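Local coordinates for DUF6844 domain-containing protein (Francisella tularensis subsp. tularensis, PDB 4QVR), which is of unknown function but belongs to the DUF6844 family and, having a signal sequence, is probably exported from the cytoplasm, at residues D80-A85 with S308-M313; E96-V101 with F257-D262; N133-A138 with Y333-Y338; Q139-K144 with A265-V270. All coordinates share one frame; numbering follows the deposited sequence.

Contact 1. Residues D80-A85 with S308-M313; sequences DSKPVA and SGEDMM
Asp-311 O takes two donors. Ser-81 N, from the loop 80-85, lies 2.7 Å from Asp-311 O, in the carbonyl plane and on a lone pair although its N-H is bent to 137°; Lys-307 NZ supplies the second bond. The side chain of Asp-311 is just as busy. Lys-82 NZ comes to 2.6 Å from Asp-311 OD1 on the syn side of the carboxylate, somewhat out of its plane. The lysine runs alongside the aspartate and bends at its last torsion (chi4 -65°), which also brings NZ within a weak 3.4 Å salt bridge of Glu-310 OE1. Asp-311 OD2 turns back to the residue before the short helix 309-312 and accepts from Ser-308 N at 3.2 Å. Asp-311 N returns a weak bond to Ser-308 OG, which completes a capping box. Below the charges, Lys-82 CA sends a CA-H...O contact to Glu-310 O (3.4 Å), and Pro-83 CG rests on Met-313 CB at 3.8 Å; Met-313 is a selenomethionine. Ser-81 OG turns elsewhere, to Asp-315 and Lys-255. The carboxylate of Asp-80 stacks on that of Asp-311 with planes 6° apart, its OD2 3.6 Å from Asp-311 OD1. Such closeness of like charges would be costly alone, so the lysine amines nearby probably offset it, while the same aspartate closes the capping box with Ser-308 and ties the loop to the helix.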
loop_
_atom_site.group_PDB
_atom_site.type_symbol
_atom_site.label_atom_id
_atom_site.label_comp_id
_atom_site.label_asym_id
_atom_site.label_seq_id
_atom_site.Cartn_x
_atom_site.Cartn_y
_atom_site.Cartn_z
ATOM N N ASP A 80 -3.284 5.696 18.471
ATOM C CA ASP A 80 -4.733 5.583 18.284
ATOM C C ASP A 80 -5.075 5.933 16.855
ATOM O O ASP A 80 -4.372 6.744 16.250
ATOM C CB ASP A 80 -5.494 6.517 19.237
ATOM C CG ASP A 80 -5.544 5.990 20.673
ATOM O OD1 ASP A 80 -5.234 4.793 20.881
ATOM O OD2 ASP A 80 -5.919 6.768 21.591
ATOM N N SER A 81 -6.133 5.313 16.321
ATOM C CA SER A 81 -6.604 5.578 14.959
ATOM C C SER A 81 -8.129 5.804 14.925
ATOM O O SER A 81 -8.898 5.050 14.287
ATOM C CB SER A 81 -6.201 4.449 14.001
ATOM O OG SER A 81 -4.785 4.290 13.943
ATOM N N LYS A 82 -8.556 6.860 15.611
ATOM C CA LYS A 82 -9.972 7.237 15.668
ATOM C C LYS A 82 -10.411 7.870 14.329
ATOM O O LYS A 82 -9.591 8.429 13.614
ATOM C CB LYS A 82 -10.197 8.255 16.805
ATOM C CG LYS A 82 -9.903 7.735 18.212
ATOM C CD LYS A 82 -9.994 8.859 19.241
ATOM C CE LYS A 82 -9.649 8.391 20.647
ATOM N NZ LYS A 82 -10.634 7.399 21.165
ATOM N N PRO A 83 -11.697 7.769 13.980
ATOM C CA PRO A 83 -12.127 8.451 12.771
ATOM C C PRO A 83 -11.820 9.935 12.898
ATOM O O PRO A 83 -12.105 10.537 13.935
ATOM C CB PRO A 83 -13.642 8.230 12.768
ATOM C CG PRO A 83 -13.821 6.948 13.503
ATOM C CD PRO A 83 -12.798 7.000 14.596
ATOM N N VAL A 84 -11.251 10.529 11.864
ATOM C CA VAL A 84 -10.920 11.939 11.933
ATOM C C VAL A 84 -12.179 12.732 12.224
ATOM O O VAL A 84 -13.135 12.677 11.458
ATOM C CB VAL A 84 -10.313 12.453 10.616
ATOM C CG1 VAL A 84 -10.054 13.951 10.710
ATOM C CG2 VAL A 84 -9.039 11.683 10.261
ATOM N N ALA A 85 -12.176 13.455 13.343
ATOM C CA ALA A 85 -13.315 14.297 13.736
ATOM C C ALA A 85 -13.368 15.551 12.865
ATOM O O ALA A 85 -12.324 16.082 12.436
ATOM C CB ALA A 85 -13.221 14.684 15.206
ATOM N N SER A 308 -9.426 0.668 22.215
ATOM C CA SER A 308 -10.839 0.431 22.002
ATOM C C SER A 308 -11.197 0.331 20.511
ATOM O O SER A 308 -10.391 0.655 19.642
ATOM C CB SER A 308 -11.640 1.591 22.583
ATOM O OG SER A 308 -11.452 2.736 21.773
ATOM N N GLY A 309 -12.436 -0.071 20.236
ATOM C CA GLY A 309 -12.935 -0.223 18.872
ATOM C C GLY A 309 -12.819 1.049 18.061
ATOM O O GLY A 309 -12.393 1.031 16.907
ATOM N N GLU A 310 -13.207 2.152 18.677
ATOM C CA GLU A 310 -13.124 3.444 18.052
ATOM C C GLU A 310 -11.670 3.739 17.679
ATOM O O GLU A 310 -11.410 4.262 16.621
ATOM C CB GLU A 310 -13.639 4.524 19.000
ATOM C CG GLU A 310 -13.706 5.900 18.361
ATOM C CD GLU A 310 -14.087 7.010 19.336
ATOM O OE1 GLU A 310 -13.979 6.809 20.564
ATOM O OE2 GLU A 310 -14.463 8.106 18.868
ATOM N N ASP A 311 -10.728 3.381 18.549
ATOM C CA ASP A 311 -9.320 3.616 18.277
ATOM C C ASP A 311 -8.806 2.809 17.094
ATOM O O ASP A 311 -7.749 3.123 16.571
ATOM C CB ASP A 311 -8.457 3.304 19.517
ATOM C CG ASP A 311 -8.763 4.223 20.712
ATOM O OD1 ASP A 311 -9.059 5.413 20.481
ATOM O OD2 ASP A 311 -8.694 3.745 21.881
HETATM N N MSE A 312 -9.539 1.779 16.672
HETATM C CA MSE A 312 -9.084 0.924 15.580
HETATM C C MSE A 312 -9.744 1.192 14.270
HETATM O O MSE A 312 -9.370 0.599 13.254
HETATM C CB MSE A 312 -9.485 -0.510 15.860
HETATM C CG MSE A 312 -9.150 -1.006 17.252
HETATM SE SE MSE A 312 -7.300 -1.628 17.350
HETATM C CE MSE A 312 -7.091 -2.647 15.681
HETATM N N MSE A 313 -10.745 2.063 14.267
HETATM C CA MSE A 313 -11.531 2.297 13.070
HETATM C C MSE A 313 -10.776 2.789 11.868
HETATM O O MSE A 313 -11.196 2.539 10.719
HETATM C CB MSE A 313 -12.619 3.313 13.371
HETATM C CG MSE A 313 -13.754 2.691 14.166
HETATM SE SE MSE A 313 -14.966 1.611 13.014
HETATM C CE MSE A 313 -15.968 3.166 12.323
#

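Contact 2. Residues E96-V101 with F257-D262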
loop_
_atom_site.group_PDB
_atom_site.type_symbol
_atom_site.label_atom_id
_atom_site.label_comp_id
_atom_site.label_asym_id
_atom_site.label_seq_id
_atom_site.Cartn_x
_atom_site.Cartn_y
_atom_site.Cartn_z
ATOM N N GLU A 96 -8.996 17.600 1.738
ATOM C CA GLU A 96 -8.271 18.613 2.474
ATOM C C GLU A 96 -8.102 18.190 3.932
ATOM O O GLU A 96 -7.060 18.428 4.521
ATOM C CB GLU A 96 -9.001 19.947 2.354
ATOM C CG GLU A 96 -8.984 20.506 0.923
ATOM C CD GLU A 96 -10.054 21.584 0.674
ATOM O OE1 GLU A 96 -11.105 21.561 1.347
ATOM O OE2 GLU A 96 -9.859 22.448 -0.220
ATOM N N ILE A 97 -9.107 17.547 4.514
ATOM C CA ILE A 97 -9.006 17.074 5.879
ATOM C C ILE A 97 -7.888 16.046 5.929
ATOM O O ILE A 97 -6.963 16.159 6.729
ATOM C CB ILE A 97 -10.298 16.431 6.344
ATOM C CG1 ILE A 97 -11.420 17.474 6.436
ATOM C CG2 ILE A 97 -10.117 15.808 7.720
ATOM C CD1 ILE A 97 -12.806 16.860 6.545
ATOM N N LEU A 98 -7.933 15.062 5.028
ATOM C CA LEU A 98 -6.911 14.012 5.001
ATOM C C LEU A 98 -5.480 14.517 4.718
ATOM O O LEU A 98 -4.517 14.037 5.335
ATOM C CB LEU A 98 -7.300 12.933 4.015
ATOM C CG LEU A 98 -8.466 12.070 4.469
ATOM C CD1 LEU A 98 -8.886 11.153 3.363
ATOM C CD2 LEU A 98 -8.082 11.260 5.674
ATOM N N ASN A 99 -5.329 15.418 3.744
ATOM C CA ASN A 99 -4.030 16.010 3.479
ATOM C C ASN A 99 -3.501 16.728 4.714
ATOM O O ASN A 99 -2.317 16.638 5.008
ATOM C CB ASN A 99 -4.082 16.977 2.293
ATOM C CG ASN A 99 -4.147 16.245 0.958
ATOM O OD1 ASN A 99 -4.956 16.580 0.103
ATOM N ND2 ASN A 99 -3.304 15.204 0.790
ATOM N N ASP A 100 -4.357 17.459 5.425
ATOM C CA ASP A 100 -3.905 18.173 6.620
ATOM C C ASP A 100 -3.442 17.211 7.687
ATOM O O ASP A 100 -2.337 17.359 8.207
ATOM C CB ASP A 100 -4.974 19.087 7.194
ATOM C CG ASP A 100 -5.246 20.302 6.322
ATOM O OD1 ASP A 100 -4.411 20.644 5.448
ATOM O OD2 ASP A 100 -6.299 20.944 6.537
ATOM N N VAL A 101 -4.256 16.213 8.006
ATOM C CA VAL A 101 -3.873 15.270 9.043
ATOM C C VAL A 101 -2.653 14.429 8.636
ATOM O O VAL A 101 -1.837 14.093 9.477
ATOM C CB VAL A 101 -5.030 14.363 9.487
ATOM C CG1 VAL A 101 -6.193 15.203 9.996
ATOM C CG2 VAL A 101 -5.477 13.477 8.358
ATOM N N PHE A 257 -5.748 6.775 7.866
ATOM C CA PHE A 257 -6.760 7.656 8.442
ATOM C C PHE A 257 -8.064 7.544 7.656
ATOM O O PHE A 257 -8.038 7.340 6.440
ATOM C CB PHE A 257 -6.344 9.130 8.319
ATOM C CG PHE A 257 -5.085 9.476 9.048
ATOM C CD1 PHE A 257 -5.128 9.865 10.378
ATOM C CD2 PHE A 257 -3.873 9.462 8.397
ATOM C CE1 PHE A 257 -3.971 10.196 11.056
ATOM C CE2 PHE A 257 -2.719 9.793 9.067
ATOM C CZ PHE A 257 -2.769 10.152 10.398
ATOM N N VAL A 258 -9.194 7.695 8.335
ATOM C CA VAL A 258 -10.488 7.602 7.658
ATOM C C VAL A 258 -11.337 8.826 7.932
ATOM O O VAL A 258 -11.328 9.354 9.033
ATOM C CB VAL A 258 -11.281 6.340 8.063
ATOM C CG1 VAL A 258 -11.590 6.315 9.550
ATOM C CG2 VAL A 258 -12.573 6.249 7.266
ATOM N N VAL A 259 -12.038 9.290 6.901
ATOM C CA VAL A 259 -12.946 10.406 7.029
ATOM C C VAL A 259 -14.242 10.113 6.248
ATOM O O VAL A 259 -14.205 9.584 5.143
ATOM C CB VAL A 259 -12.354 11.719 6.463
ATOM C CG1 VAL A 259 -13.342 12.875 6.631
ATOM C CG2 VAL A 259 -11.086 12.093 7.154
ATOM N N GLU A 260 -15.373 10.452 6.835
ATOM C CA GLU A 260 -16.654 10.348 6.141
ATOM C C GLU A 260 -17.194 11.750 5.879
ATOM O O GLU A 260 -17.353 12.564 6.813
ATOM C CB GLU A 260 -17.684 9.563 6.938
ATOM C CG GLU A 260 -17.308 8.125 7.227
ATOM C CD GLU A 260 -18.432 7.396 7.935
ATOM O OE1 GLU A 260 -19.514 7.214 7.327
ATOM O OE2 GLU A 260 -18.215 6.995 9.098
ATOM N N LYS A 261 -17.406 12.048 4.604
ATOM C CA LYS A 261 -18.002 13.309 4.192
ATOM C C LYS A 261 -18.718 13.216 2.875
ATOM O O LYS A 261 -18.313 12.487 1.994
ATOM C CB LYS A 261 -17.003 14.474 4.158
ATOM C CG LYS A 261 -17.037 15.295 5.438
ATOM C CD LYS A 261 -16.545 16.718 5.255
ATOM C CE LYS A 261 -16.787 17.505 6.540
ATOM N NZ LYS A 261 -16.349 18.935 6.489
ATOM N N ASP A 262 -19.817 13.947 2.790
ATOM C CA ASP A 262 -20.585 14.069 1.575
ATOM C C ASP A 262 -20.936 12.747 0.930
ATOM O O ASP A 262 -20.726 12.555 -0.262
ATOM C CB ASP A 262 -19.788 14.944 0.601
ATOM C CG ASP A 262 -19.534 16.344 1.159
ATOM O OD1 ASP A 262 -20.535 17.038 1.504
ATOM O OD2 ASP A 262 -18.344 16.748 1.247
#
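Ile-97, Leu-98 and Val-101 of helix 94-108 lie on strand 251-261 in a purely apolar helix-on-sheet contact, with no hydrogen bond across it. The two segments run nearly antiparallel, at 157°, and their axes come within 9.1 Å. Phe-257, Val-259 and Lys-261, alternate residues of the strand, all point their side chains at the helix. Leu-98 CD2 is wedged between two of them: it is 3.8 Å from Phe-257 CB and only 3.5 Å from Val-259 CG2, tighter than a usual methyl contact. This strand is an outermost one of a three-stranded antiparallel sheet, and helix 94-108 packs on one face of it; on the other face Val-258 touches Tyr-134 of helix 134-159. Val-101 CG2 sits over one face of the Phe-257 ring in a CH-pi contact, 4.2 Å from the ring centroid and 16° off the normal. Ile-97 divides its reach. With CG2 anti to the backbone N and CG1 beside it (chi1 -67°), CG2 meets Val-259 CG2 at 3.9 Å, whereas CD1 crosses the extended lysine at about a right angle, 4.0 Å from Lys-261 CD. The amine beyond it bonds Arg-92 O.

Contact 3. Residues N133-A138 with Y333-Y338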
loop_
_atom_site.group_PDB
_atom_site.type_symbol
_atom_site.label_atom_id
_atom_site.label_comp_id
_atom_site.label_asym_id
_atom_site.label_seq_id
_atom_site.Cartn_x
_atom_site.Cartn_y
_atom_site.Cartn_z
ATOM N N ASN A 133 -23.053 -0.092 3.655
ATOM C CA ASN A 133 -21.902 -0.660 2.940
ATOM C C ASN A 133 -20.615 0.105 3.256
ATOM O O ASN A 133 -19.660 0.052 2.499
ATOM C CB ASN A 133 -22.150 -0.697 1.427
ATOM C CG ASN A 133 -22.265 0.679 0.827
ATOM O OD1 ASN A 133 -22.389 1.664 1.544
ATOM N ND2 ASN A 133 -22.260 0.750 -0.488
ATOM N N TYR A 134 -20.610 0.810 4.390
ATOM C CA TYR A 134 -19.477 1.568 4.834
ATOM C C TYR A 134 -18.184 0.755 4.862
ATOM O O TYR A 134 -17.164 1.203 4.362
ATOM C CB TYR A 134 -19.726 2.150 6.247
ATOM C CG TYR A 134 -18.445 2.641 6.906
ATOM C CD1 TYR A 134 -17.852 3.842 6.521
ATOM C CD2 TYR A 134 -17.800 1.884 7.883
ATOM C CE1 TYR A 134 -16.664 4.283 7.110
ATOM C CE2 TYR A 134 -16.595 2.314 8.458
ATOM C CZ TYR A 134 -16.035 3.522 8.074
ATOM O OH TYR A 134 -14.844 3.972 8.663
ATOM N N VAL A 135 -18.207 -0.425 5.464
ATOM C CA VAL A 135 -16.982 -1.228 5.549
ATOM C C VAL A 135 -16.402 -1.599 4.195
ATOM O O VAL A 135 -15.192 -1.467 3.984
ATOM C CB VAL A 135 -17.144 -2.484 6.394
ATOM C CG1 VAL A 135 -17.468 -2.108 7.840
ATOM C CG2 VAL A 135 -18.235 -3.386 5.824
ATOM N N ASP A 136 -17.257 -2.006 3.268
ATOM C CA ASP A 136 -16.833 -2.392 1.939
ATOM C C ASP A 136 -16.315 -1.198 1.177
ATOM O O ASP A 136 -15.335 -1.303 0.445
ATOM C CB ASP A 136 -18.005 -3.015 1.154
ATOM C CG ASP A 136 -18.377 -4.407 1.652
ATOM O OD1 ASP A 136 -17.496 -5.113 2.195
ATOM O OD2 ASP A 136 -19.541 -4.813 1.463
ATOM N N SER A 137 -16.990 -0.062 1.345
ATOM C CA SER A 137 -16.617 1.142 0.673
ATOM C C SER A 137 -15.297 1.680 1.222
ATOM O O SER A 137 -14.438 2.132 0.455
ATOM C CB SER A 137 -17.728 2.188 0.791
ATOM O OG SER A 137 -18.878 1.762 0.111
ATOM N N ALA A 138 -15.127 1.608 2.534
ATOM C CA ALA A 138 -13.895 2.072 3.161
ATOM C C ALA A 138 -12.718 1.215 2.738
ATOM O O ALA A 138 -11.642 1.725 2.460
ATOM C CB ALA A 138 -14.036 2.093 4.679
ATOM N N TYR A 333 -5.081 -5.640 9.212
ATOM C CA TYR A 333 -6.352 -5.169 9.747
ATOM C C TYR A 333 -7.500 -5.517 8.849
ATOM O O TYR A 333 -7.342 -5.587 7.644
ATOM C CB TYR A 333 -6.317 -3.662 9.873
ATOM C CG TYR A 333 -5.216 -3.149 10.777
ATOM C CD1 TYR A 333 -5.334 -3.232 12.151
ATOM C CD2 TYR A 333 -4.077 -2.543 10.251
ATOM C CE1 TYR A 333 -4.328 -2.750 12.996
ATOM C CE2 TYR A 333 -3.086 -2.036 11.081
ATOM C CZ TYR A 333 -3.213 -2.156 12.456
ATOM O OH TYR A 333 -2.234 -1.666 13.287
ATOM N N GLY A 334 -8.677 -5.682 9.425
ATOM C CA GLY A 334 -9.860 -6.003 8.650
ATOM C C GLY A 334 -11.093 -5.647 9.419
ATOM O O GLY A 334 -11.085 -5.667 10.633
ATOM N N GLN A 335 -12.164 -5.321 8.713
ATOM C CA GLN A 335 -13.420 -4.949 9.343
ATOM C C GLN A 335 -14.566 -5.626 8.639
ATOM O O GLN A 335 -14.437 -5.977 7.468
ATOM C CB GLN A 335 -13.625 -3.428 9.294
ATOM C CG GLN A 335 -12.503 -2.698 9.989
ATOM C CD GLN A 335 -12.630 -1.193 9.983
ATOM O OE1 GLN A 335 -13.660 -0.629 9.646
ATOM N NE2 GLN A 335 -11.565 -0.538 10.389
ATOM N N GLY A 336 -15.673 -5.820 9.362
ATOM C CA GLY A 336 -16.883 -6.403 8.810
ATOM C C GLY A 336 -18.066 -5.786 9.538
ATOM O O GLY A 336 -17.879 -5.027 10.483
ATOM N N SER A 337 -19.281 -6.090 9.091
ATOM C CA SER A 337 -20.483 -5.575 9.729
ATOM C C SER A 337 -21.627 -6.541 9.490
ATOM O O SER A 337 -21.495 -7.456 8.674
ATOM C CB SER A 337 -20.849 -4.198 9.183
ATOM O OG SER A 337 -21.068 -4.262 7.791
ATOM N N TYR A 338 -22.740 -6.339 10.194
ATOM C CA TYR A 338 -23.914 -7.212 10.044
ATOM C C TYR A 338 -25.150 -6.464 9.532
ATOM O O TYR A 338 -25.620 -5.520 10.161
ATOM C CB TYR A 338 -24.227 -7.908 11.369
ATOM C CG TYR A 338 -25.500 -8.733 11.337
ATOM C CD1 TYR A 338 -25.521 -10.005 10.754
ATOM C CD2 TYR A 338 -26.680 -8.249 11.906
ATOM C CE1 TYR A 338 -26.683 -10.760 10.726
ATOM C CE2 TYR A 338 -27.846 -8.999 11.885
ATOM C CZ TYR A 338 -27.844 -10.251 11.295
ATOM O OH TYR A 338 -29.001 -10.993 11.276
HETATM O O HOH W 1 -13.314 2.090 9.345
HETATM O O HOH W 2 -20.762 -1.667 6.703
#
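Gln-335 packs directly on Val-135 in the first turn of helix 134-159, while the polar links between the segments run through two waters. The helix begins here against strand 328-337 of the four-stranded antiparallel sheet, running at 150° to the strand with the axes 7.9 Å apart at closest. Gln-335 leaves the strand with its CB directed at the helix, and that CB lies 4.3 Å from Val-135 CG1. From there the chain is fully stretched (chi2 180°), which carries the amide to within one water of the Tyr-134 hydroxyl. At the tip the two amide atoms have different partners. OE1 accepts from water 1 at 2.8 Å, and the same water accepts the proton of Tyr-134 OH over a short 2.5 Å, so tyrosine and amide are joined through one solvent molecule. NE2 is taken by Met-313 O, which fixes which way round the amide is turned. The Tyr-134 ring is backed on one face by Ala-138 CB, 4.1 Å above its plane and offset toward the rim. The tyrosine side chain also touches Val-258, through its hydroxyl, and Glu-260 of strand 251-261; the start of the helix thus meets both sheets of the protein. A second water works at the other end of the contact. Val-135 N, too early in the helix to have a carbonyl one turn back within it, donates to water 2 at 3.1 Å. That water is also hydrogen-bonded to Ser-337 OG at 2.8 Å. Beside this bridge Val-135 CG2 lies 3.6 Å from Ser-337 OG.

Contact 4. Residues Q139-K144 with A265-V270; sequences QLAFEK and AAIGVV
Ile-267 places CG1 beside its own backbone N with CG2 opposite (chi1 -66°), which spreads its two branches over the helix backbone, and Phe-142 sets its CG opposite the backbone N (chi1 164°), which puts the ring edge towards Ile-267 and Val-269. Ile-267 CG1 comes down on the Ala-141/Phe-142 junction, 3.8 Å from Ala-141 CB and 3.7 Å from Phe-142 N. CG2 settles next door, 3.8 Å from Phe-142 CA and 3.9 Å from Phe-142 CB. The aromatic ring offers its edge rather than a face: Ile-267 CG2 and Val-269 CG2 both lie near the ring plane, the latter 4.2 Å from Phe-142 CE1. This is helix 134-159 packed on the central strand, 264-273, of the three-stranded antiparallel sheet. Helix and strand run in the same general sense, 38° apart, and their axes close to 7.1 Å, a close approach for a helix on a sheet. The small Ala-141 probably favours this approach; its CB lies 3.8 Å from Ala-265 O. Ala-265, Ile-267 and Val-269 all face this helix, while Ala-266 turns to the opposite side of the sheet and packs on Leu-98 of helix 94-108. On the helix flank that points away from the strand, Gln-139 NE2 donates to Glu-143 OE2 at 3.1 Å, one turn on, meeting the carboxylate on its anti side and a little out of its plane. The same nitrogen also bonds Asn-363 OD1, so the amide joins its own helix to helix 349-370.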
loop_
_atom_site.group_PDB
_atom_site.type_symbol
_atom_site.label_atom_id
_atom_site.label_comp_id
_atom_site.label_asym_id
_atom_site.label_seq_id
_atom_site.Cartn_x
_atom_site.Cartn_y
_atom_site.Cartn_z
ATOM N N GLN A 139 -12.909 -0.093 2.687
ATOM C CA GLN A 139 -11.820 -0.968 2.282
ATOM C C GLN A 139 -11.420 -0.684 0.830
ATOM O O GLN A 139 -10.250 -0.683 0.499
ATOM C CB GLN A 139 -12.222 -2.414 2.443
ATOM C CG GLN A 139 -11.182 -3.415 1.928
ATOM C CD GLN A 139 -9.890 -3.353 2.684
ATOM O OE1 GLN A 139 -9.819 -2.736 3.760
ATOM N NE2 GLN A 139 -8.852 -4.012 2.156
ATOM N N LEU A 140 -12.402 -0.464 -0.038
ATOM C CA LEU A 140 -12.115 -0.158 -1.427
ATOM C C LEU A 140 -11.296 1.143 -1.499
ATOM O O LEU A 140 -10.339 1.278 -2.266
ATOM C CB LEU A 140 -13.425 0.008 -2.187
ATOM C CG LEU A 140 -13.241 0.474 -3.628
ATOM C CD1 LEU A 140 -12.573 -0.615 -4.434
ATOM C CD2 LEU A 140 -14.563 0.838 -4.255
ATOM N N ALA A 141 -11.714 2.117 -0.710
ATOM C CA ALA A 141 -11.051 3.415 -0.656
ATOM C C ALA A 141 -9.573 3.259 -0.238
ATOM O O ALA A 141 -8.681 3.925 -0.796
ATOM C CB ALA A 141 -11.806 4.334 0.300
ATOM N N PHE A 142 -9.315 2.379 0.734
ATOM C CA PHE A 142 -7.945 2.102 1.155
ATOM C C PHE A 142 -7.186 1.481 0.003
ATOM O O PHE A 142 -6.064 1.862 -0.263
ATOM C CB PHE A 142 -7.847 1.181 2.383
ATOM C CG PHE A 142 -6.466 0.604 2.563
ATOM C CD1 PHE A 142 -5.413 1.406 2.978
ATOM C CD2 PHE A 142 -6.208 -0.729 2.293
ATOM C CE1 PHE A 142 -4.125 0.890 3.088
ATOM C CE2 PHE A 142 -4.929 -1.260 2.440
ATOM C CZ PHE A 142 -3.885 -0.444 2.822
ATOM N N GLU A 143 -7.787 0.524 -0.677
ATOM C CA GLU A 143 -7.095 -0.139 -1.803
ATOM C C GLU A 143 -6.668 0.847 -2.881
ATOM O O GLU A 143 -5.558 0.760 -3.430
ATOM C CB GLU A 143 -7.958 -1.260 -2.394
ATOM C CG GLU A 143 -8.059 -2.488 -1.455
ATOM C CD GLU A 143 -9.217 -3.449 -1.760
ATOM O OE1 GLU A 143 -9.846 -3.370 -2.851
ATOM O OE2 GLU A 143 -9.511 -4.294 -0.880
ATOM N N LYS A 144 -7.522 1.802 -3.174
ATOM C CA LYS A 144 -7.178 2.830 -4.166
ATOM C C LYS A 144 -6.084 3.755 -3.662
ATOM O O LYS A 144 -5.224 4.160 -4.415
ATOM C CB LYS A 144 -8.397 3.687 -4.495
ATOM C CG LYS A 144 -9.489 2.998 -5.327
ATOM C CD LYS A 144 -10.685 3.927 -5.219
ATOM C CE LYS A 144 -11.802 3.693 -6.182
ATOM N NZ LYS A 144 -12.748 4.810 -5.941
ATOM N N ALA A 265 -16.669 7.682 1.804
ATOM C CA ALA A 265 -15.710 7.257 2.784
ATOM C C ALA A 265 -14.389 7.554 2.096
ATOM O O ALA A 265 -14.204 7.195 0.949
ATOM C CB ALA A 265 -15.833 5.782 3.090
ATOM N N ALA A 266 -13.491 8.228 2.785
ATOM C CA ALA A 266 -12.207 8.589 2.233
ATOM C C ALA A 266 -11.112 8.067 3.177
ATOM O O ALA A 266 -11.213 8.190 4.430
ATOM C CB ALA A 266 -12.109 10.099 2.102
ATOM N N ILE A 267 -10.102 7.455 2.592
ATOM C CA ILE A 267 -8.984 6.919 3.363
ATOM C C ILE A 267 -7.668 7.574 2.919
ATOM O O ILE A 267 -7.417 7.722 1.729
ATOM C CB ILE A 267 -8.810 5.393 3.093
ATOM C CG1 ILE A 267 -9.984 4.551 3.601
ATOM C CG2 ILE A 267 -7.541 4.858 3.706
ATOM C CD1 ILE A 267 -10.062 4.379 5.095
ATOM N N GLY A 268 -6.801 7.907 3.876
ATOM C CA GLY A 268 -5.484 8.421 3.561
ATOM C C GLY A 268 -4.466 7.418 4.088
ATOM O O GLY A 268 -4.686 6.757 5.098
ATOM N N VAL A 269 -3.378 7.241 3.372
ATOM C CA VAL A 269 -2.347 6.309 3.812
ATOM C C VAL A 269 -1.024 7.034 3.657
ATOM O O VAL A 269 -0.827 7.781 2.703
ATOM C CB VAL A 269 -2.380 4.985 3.025
ATOM C CG1 VAL A 269 -2.196 5.237 1.547
ATOM C CG2 VAL A 269 -1.305 4.001 3.532
ATOM N N VAL A 270 -0.193 6.901 4.680
ATOM C CA VAL A 270 1.142 7.449 4.687
ATOM C C VAL A 270 2.028 6.225 4.547
ATOM O O VAL A 270 1.887 5.278 5.315
ATOM C CB VAL A 270 1.451 8.161 6.030
ATOM C CG1 VAL A 270 2.929 8.557 6.129
ATOM C CG2 VAL A 270 0.610 9.405 6.182
#

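How the contacts relate
From the N terminus, loop 80-85 pairs with helix 309-312 far along the chain, so contact 1 closes a long loop that encloses contacts 2 and 4 completely. Contact 2 begins with helix 94-108 and closes at strand 251-261. Next, helix 134-159 opens contacts 3 and 4 in succession; contact 4 closes on strand 264-273, after contact 2, so these two cross. Contact 3 closes last, on strand 328-337: it crosses contacts 1 and 2 and encloses contact 4. Contacts 2 and 4 work on opposite faces of the three-stranded sheet, and contact 3 brings in the four-stranded one. Val-84 N bonds Val-258 O, joining contact 1 to contact 2.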